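Local coordinates for Sys-1 protein (Caenorhabditis elegans, PDB 3C2G), which acts as a beta-catenin in Wnt asymmetry signalling, binding the TCF factor POP-1 directly and activating or repressing its target genes, at residues D480-V485 with E492-H497. Numbering follows the deposited sequence.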
ATOM      1  N   ASP A 480       3.519 -37.963 -14.219  1.00 47.90           N
ATOM      2  CA  ASP A 480       2.791 -39.226 -14.161  1.00 48.81           C
ATOM      3  C   ASP A 480       1.891 -39.358 -12.937  1.00 47.84           C
ATOM      4  O   ASP A 480       0.813 -39.930 -13.032  1.00 48.49           O
ATOM      5  CB  ASP A 480       3.761 -40.418 -14.278  1.00 50.31           C
ATOM      6  CG  ASP A 480       4.465 -40.482 -15.655  1.00 54.94           C
ATOM      7  OD1 ASP A 480       3.971 -39.863 -16.635  1.00 57.21           O
ATOM      8  OD2 ASP A 480       5.516 -41.161 -15.762  1.00 57.98           O
ATOM      9  N   GLY A 481       2.323 -38.826 -11.796  1.00 46.72           N
ATOM     10  CA  GLY A 481       1.525 -38.895 -10.568  1.00 44.93           C
ATOM     11  C   GLY A 481       0.387 -37.889 -10.417  1.00 44.33           C
ATOM     12  O   GLY A 481      -0.450 -38.028  -9.528  1.00 44.07           O
ATOM     13  N   VAL A 482       0.341 -36.885 -11.290  1.00 44.11           N
ATOM     14  CA  VAL A 482      -0.500 -35.707 -11.059  1.00 43.92           C
ATOM     15  C   VAL A 482      -2.003 -36.002 -11.087  1.00 44.45           C
ATOM     16  O   VAL A 482      -2.725 -35.653 -10.140  1.00 44.69           O
ATOM     17  CB  VAL A 482      -0.128 -34.546 -12.010  1.00 44.03           C
ATOM     18  CG1 VAL A 482      -1.160 -33.441 -11.955  1.00 44.15           C
ATOM     19  CG2 VAL A 482       1.242 -33.997 -11.651  1.00 42.96           C
ATOM     20  N   LEU A 483      -2.468 -36.663 -12.144  1.00 43.85           N
ATOM     21  CA  LEU A 483      -3.885 -36.966 -12.279  1.00 43.54           C
ATOM     22  C   LEU A 483      -4.343 -38.120 -11.400  1.00 43.96           C
ATOM     23  O   LEU A 483      -5.498 -38.533 -11.473  1.00 44.47           O
ATOM     24  CB  LEU A 483      -4.251 -37.229 -13.742  1.00 43.42           C
ATOM     25  CG  LEU A 483      -4.268 -36.027 -14.688  1.00 43.65           C
ATOM     26  CD1 LEU A 483      -4.718 -36.457 -16.053  1.00 43.51           C
ATOM     27  CD2 LEU A 483      -5.180 -34.928 -14.180  1.00 43.59           C
ATOM     28  N   ASN A 484      -3.447 -38.632 -10.563  1.00 44.56           N
ATOM     29  CA  ASN A 484      -3.806 -39.685  -9.609  1.00 45.77           C
ATOM     30  C   ASN A 484      -4.062 -39.157  -8.206  1.00 45.84           C
ATOM     31  O   ASN A 484      -4.460 -39.913  -7.317  1.00 46.23           O
ATOM     32  CB  ASN A 484      -2.732 -40.777  -9.549  1.00 46.25           C
ATOM     33  CG  ASN A 484      -2.561 -41.521 -10.874  1.00 49.42           C
ATOM     34  OD1 ASN A 484      -3.477 -41.579 -11.719  1.00 49.98           O
ATOM     35  ND2 ASN A 484      -1.373 -42.086 -11.065  1.00 51.15           N
ATOM     36  N   VAL A 485      -3.827 -37.865  -8.009  1.00 45.46           N
ATOM     37  CA  VAL A 485      -4.043 -37.246  -6.711  1.00 45.63           C
ATOM     38  C   VAL A 485      -5.523 -36.895  -6.541  1.00 46.01           C
ATOM     39  O   VAL A 485      -6.111 -36.192  -7.367  1.00 44.62           O
ATOM     40  CB  VAL A 485      -3.149 -36.000  -6.510  1.00 45.98           C
ATOM     41  CG1 VAL A 485      -3.259 -35.483  -5.086  1.00 43.95           C
ATOM     42  CG2 VAL A 485      -1.699 -36.333  -6.846  1.00 46.53           C
ATOM     43  N   GLU A 492     -12.344 -35.909  -5.768  1.00 50.52           N
ATOM     44  CA  GLU A 492     -12.129 -35.568  -7.173  1.00 49.08           C
ATOM     45  C   GLU A 492     -10.658 -35.367  -7.438  1.00 46.51           C
ATOM     46  O   GLU A 492      -9.904 -35.007  -6.538  1.00 45.78           O
ATOM     47  CB  GLU A 492     -12.904 -34.301  -7.550  1.00 48.68           C
ATOM     48  CG  GLU A 492     -14.336 -34.562  -7.960  1.00 50.06           C
ATOM     49  CD  GLU A 492     -15.187 -33.301  -8.040  1.00 52.08           C
ATOM     50  OE1 GLU A 492     -14.629 -32.178  -8.089  1.00 55.87           O
ATOM     51  OE2 GLU A 492     -16.435 -33.436  -8.050  1.00 57.01           O
ATOM     52  N   ASN A 493     -10.246 -35.623  -8.674  1.00 44.65           N
ATOM     53  CA  ASN A 493      -8.899 -35.282  -9.095  1.00 42.76           C
ATOM     54  C   ASN A 493      -8.864 -33.905  -9.765  1.00 41.37           C
ATOM     55  O   ASN A 493      -9.898 -33.244  -9.902  1.00 40.32           O
ATOM     56  CB  ASN A 493      -8.307 -36.384  -9.983  1.00 42.87           C
ATOM     57  CG  ASN A 493      -8.788 -36.319 -11.420  1.00 44.04           C
ATOM     58  OD1 ASN A 493      -9.869 -35.803 -11.727  1.00 43.73           O
ATOM     59  ND2 ASN A 493      -7.973 -36.851 -12.317  1.00 45.89           N
ATOM     60  N   LEU A 494      -7.675 -33.489 -10.187  1.00 40.33           N
ATOM     61  CA  LEU A 494      -7.462 -32.154 -10.734  1.00 39.76           C
ATOM     62  C   LEU A 494      -8.544 -31.718 -11.717  1.00 39.25           C
ATOM     63  O   LEU A 494      -9.040 -30.593 -11.624  1.00 39.14           O
ATOM     64  CB  LEU A 494      -6.064 -32.030 -11.358  1.00 39.60           C
ATOM     65  CG  LEU A 494      -5.621 -30.620 -11.773  1.00 41.77           C
ATOM     66  CD1 LEU A 494      -5.678 -29.616 -10.603  1.00 42.00           C
ATOM     67  CD2 LEU A 494      -4.229 -30.635 -12.401  1.00 39.98           C
ATOM     68  N   ILE A 495      -8.927 -32.602 -12.640  1.00 38.46           N
ATOM     69  CA  ILE A 495      -9.963 -32.261 -13.626  1.00 37.76           C
ATOM     70  C   ILE A 495     -11.257 -31.799 -12.942  1.00 36.68           C
ATOM     71  O   ILE A 495     -11.826 -30.783 -13.320  1.00 37.20           O
ATOM     72  CB  ILE A 495     -10.305 -33.423 -14.618  1.00 37.66           C
ATOM     73  CG1 ILE A 495      -9.058 -34.147 -15.147  1.00 38.23           C
ATOM     74  CG2 ILE A 495     -11.151 -32.904 -15.767  1.00 37.36           C
ATOM     75  CD1 ILE A 495      -8.027 -33.251 -15.800  1.00 38.49           C
ATOM     76  N   GLY A 496     -11.708 -32.558 -11.947  1.00 35.75           N
ATOM     77  CA  GLY A 496     -12.912 -32.223 -11.178  1.00 34.70           C
ATOM     78  C   GLY A 496     -12.819 -30.849 -10.533  1.00 34.35           C
ATOM     79  O   GLY A 496     -13.775 -30.066 -10.572  1.00 35.23           O
ATOM     80  N   HIS A 497     -11.660 -30.551  -9.959  1.00 32.79           N
ATOM     81  CA  HIS A 497     -11.404 -29.242  -9.374  1.00 32.41           C
ATOM     82  C   HIS A 497     -11.317 -28.095 -10.391  1.00 31.68           C
ATOM     83  O   HIS A 497     -11.845 -27.015 -10.127  1.00 32.26           O
ATOM     84  CB  HIS A 497     -10.185 -29.290  -8.450  1.00 31.49           C
ATOM     85  CG  HIS A 497     -10.366 -30.219  -7.293  1.00 32.66           C
ATOM     86  ND1 HIS A 497     -11.063 -29.865  -6.158  1.00 31.13           N
ATOM     87  CD2 HIS A 497      -9.977 -31.505  -7.108  1.00 33.56           C
ATOM     88  CE1 HIS A 497     -11.077 -30.883  -5.316  1.00 30.92           C
ATOM     89  NE2 HIS A 497     -10.422 -31.889  -5.867  1.00 31.69           N
TER
HETATM   90  O   HOH W   1      -5.055 -34.971  -9.501  1.00 29.68           O
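Leu483 meets the first turn of helix 494-507 through a single methyl, CD2, which lies 3.7 Å from Ile495 CD1 and 4.1 Å from Leu494 CB. The methyl rests against both residues from one side, the Leu483 and Ile495 side chains crossing at a slant. Val482 adds a looser touch beside it, CG1 standing 4.2 Å from Leu494 CD2. This small apolar patch illustrates how a short 3-10 turn, residues 482-484, can be fastened to the helix that follows it: apolar side chains pack the two together, while one side-chain hydrogen bond and a shared water link their backbones.

The direct hydrogen bond belongs to Asn493, the N-cap residue. A chi1 of 80° tucks CG over its own backbone, flanked by N and C, and turns the amide to the 3-10 turn, where ND2 donates to Leu483 O at 3.1 Å. The bond is nearly straight, 167° at the hydrogen; Leu483 O lies close to the plane of the Asn493 amide, while the donor stands 22° off the carbonyl plane. Replacing Asn493 by alanine removes the amide, which would probably deprive Leu483 O of this donor and weaken the tie between the 3-10 turn and the helix start. Farther along, Val485 O receives a CA-H...O contact from Asn493 CA at 3.4 Å. A water links Val482 O and Val485 O, to which it donates, with Leu494 N, from which it accepts at 3.1 Å.

Within this all-helical armadillo domain the contact folds the connection after helix 457-472 back on the start of helix 494-507. Leu532 of helix 515-535 packs on Leu483, Leu494 and Ile495, while Val485 rests against helix 437-448 and Val542 of helix 539-544 touches Ile495.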